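PDB 2V3M: H/ACA ribonucleoprotein complex non-core subunit NAF1 from Saccharomyces cerevisiae, which binds RNA and is required for maturation of box H/ACA snoRNPs and ribosome biogenesis, joining the assembling particle before GAR1 replaces it. Local coordinates for residues N96-D99 against E100-R104. Sequence-based numbering, arbitrary orientation.
Sequences NLFD and ELKVR
L97 has its CG trans to the backbone N (chi1 175°), and L101 has its own trans to the carbonyl carbon (chi1 -60°). These torsions bring the two leucines together one turn apart on helix 95-102, the short helix of the Gar1-like beta domain. Their side chains cross at a slant, with L97 CG 4.2 Å from L101 CD1. The backbone beneath is bonded in the i to i+4 pattern. L101 N donates to L97 O at 2.9 Å, and K102 N to F98 O at 2.8 Å. E100 N reaches N96 O at 3.2 Å. F98 and L101 are buried and both rest on I44 of strand 43-48, which seats the helix against the sheet. K102 CD approaches the F98 ring obliquely, 4.3 Å from F98 CE2. K102 NZ forms a salt bridge with a sulfate ion, probably from the crystallisation liquor. Past the helix, R104 turns back to E100 and also forms salt bridges with D67 and E107. Its link to E100 is a weak, charged hydrogen bond in the guanidinium plane, with R104 NH2 3.3 Å from E100 OE1.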
loop_
_atom_site.group_PDB
_atom_site.type_symbol
_atom_site.label_atom_id
_atom_site.label_comp_id
_atom_site.label_asym_id
_atom_site.label_seq_id
_atom_site.Cartn_x
_atom_site.Cartn_y
_atom_site.Cartn_z
ATOM N N ASN A 96 18.498 -3.949 0.025
ATOM C CA ASN A 96 19.014 -3.713 1.365
ATOM C C ASN A 96 18.311 -2.519 2.044
ATOM O O ASN A 96 18.089 -2.488 3.280
ATOM C CB ASN A 96 20.523 -3.555 1.347
ATOM C CG ASN A 96 21.246 -4.885 1.173
ATOM O OD1 ASN A 96 22.472 -4.960 1.319
ATOM N ND2 ASN A 96 20.493 -5.956 0.873
ATOM N N LEU A 97 17.925 -1.555 1.223
ATOM C CA LEU A 97 17.313 -0.348 1.703
ATOM C C LEU A 97 15.864 -0.637 2.050
ATOM O O LEU A 97 15.360 -0.175 3.084
ATOM C CB LEU A 97 17.459 0.758 0.644
ATOM C CG LEU A 97 16.732 2.021 1.062
ATOM C CD1 LEU A 97 17.417 2.655 2.234
ATOM C CD2 LEU A 97 16.523 3.027 -0.086
ATOM N N PHE A 98 15.221 -1.400 1.175
ATOM C CA PHE A 98 13.869 -1.898 1.380
ATOM C C PHE A 98 13.697 -2.598 2.724
ATOM O O PHE A 98 12.812 -2.236 3.460
ATOM C CB PHE A 98 13.433 -2.824 0.215
ATOM C CG PHE A 98 12.045 -3.430 0.401
ATOM C CD1 PHE A 98 10.922 -2.683 0.123
ATOM C CD2 PHE A 98 11.888 -4.722 0.931
ATOM C CE1 PHE A 98 9.681 -3.198 0.313
ATOM C CE2 PHE A 98 10.619 -5.250 1.143
ATOM C CZ PHE A 98 9.521 -4.501 0.822
ATOM N N ASP A 99 14.541 -3.579 3.008
ATOM C CA ASP A 99 14.558 -4.286 4.291
ATOM C C ASP A 99 14.764 -3.402 5.506
ATOM O O ASP A 99 14.182 -3.630 6.575
ATOM C CB ASP A 99 15.612 -5.407 4.241
ATOM C CG ASP A 99 15.213 -6.530 3.243
ATOM O OD1 ASP A 99 13.971 -6.772 3.033
ATOM O OD2 ASP A 99 16.127 -7.164 2.644
ATOM N N GLU A 100 15.566 -2.370 5.314
ATOM C CA GLU A 100 15.791 -1.409 6.368
ATOM C C GLU A 100 14.568 -0.548 6.603
ATOM O O GLU A 100 14.246 -0.219 7.715
ATOM C CB GLU A 100 16.999 -0.567 6.076
ATOM C CG GLU A 100 17.454 0.241 7.325
ATOM C CD GLU A 100 18.402 1.494 6.991
ATOM O OE1 GLU A 100 18.312 2.491 7.778
ATOM O OE2 GLU A 100 19.183 1.486 5.952
ATOM N N LEU A 101 13.863 -0.188 5.556
ATOM C CA LEU A 101 12.679 0.618 5.732
ATOM C C LEU A 101 11.519 -0.200 6.227
ATOM O O LEU A 101 10.864 0.265 7.129
ATOM C CB LEU A 101 12.327 1.275 4.433
ATOM C CG LEU A 101 13.396 2.216 3.843
ATOM C CD1 LEU A 101 12.873 2.697 2.454
ATOM C CD2 LEU A 101 13.746 3.491 4.692
ATOM N N LYS A 102 11.284 -1.395 5.660
ATOM C CA LYS A 102 10.363 -2.414 6.154
ATOM C C LYS A 102 10.268 -2.382 7.689
ATOM O O LYS A 102 9.199 -2.369 8.296
ATOM C CB LYS A 102 10.888 -3.796 5.688
ATOM C CG LYS A 102 10.111 -5.106 6.185
ATOM C CD LYS A 102 9.105 -5.502 5.118
ATOM C CE LYS A 102 8.086 -6.595 5.448
ATOM N NZ LYS A 102 7.596 -7.264 4.160
ATOM N N VAL A 103 11.413 -2.354 8.315
ATOM C CA VAL A 103 11.527 -2.439 9.727
ATOM C C VAL A 103 11.298 -1.070 10.451
ATOM O O VAL A 103 11.214 -0.983 11.687
ATOM C CB VAL A 103 12.913 -2.975 9.941
ATOM C CG1 VAL A 103 13.608 -2.330 11.160
ATOM C CG2 VAL A 103 12.817 -4.434 10.010
ATOM N N ARG A 104 11.206 0.012 9.703
ATOM C CA ARG A 104 11.002 1.284 10.332
ATOM C C ARG A 104 9.642 1.894 10.095
ATOM O O ARG A 104 9.556 3.112 10.162
ATOM C CB ARG A 104 11.983 2.218 9.729
ATOM C CG ARG A 104 13.443 1.908 10.090
ATOM C CD ARG A 104 14.002 3.190 10.520
ATOM N NE ARG A 104 15.143 3.592 9.752
ATOM C CZ ARG A 104 15.634 4.822 9.770
ATOM N NH1 ARG A 104 15.058 5.804 10.471
ATOM N NH2 ARG A 104 16.686 5.075 9.050
#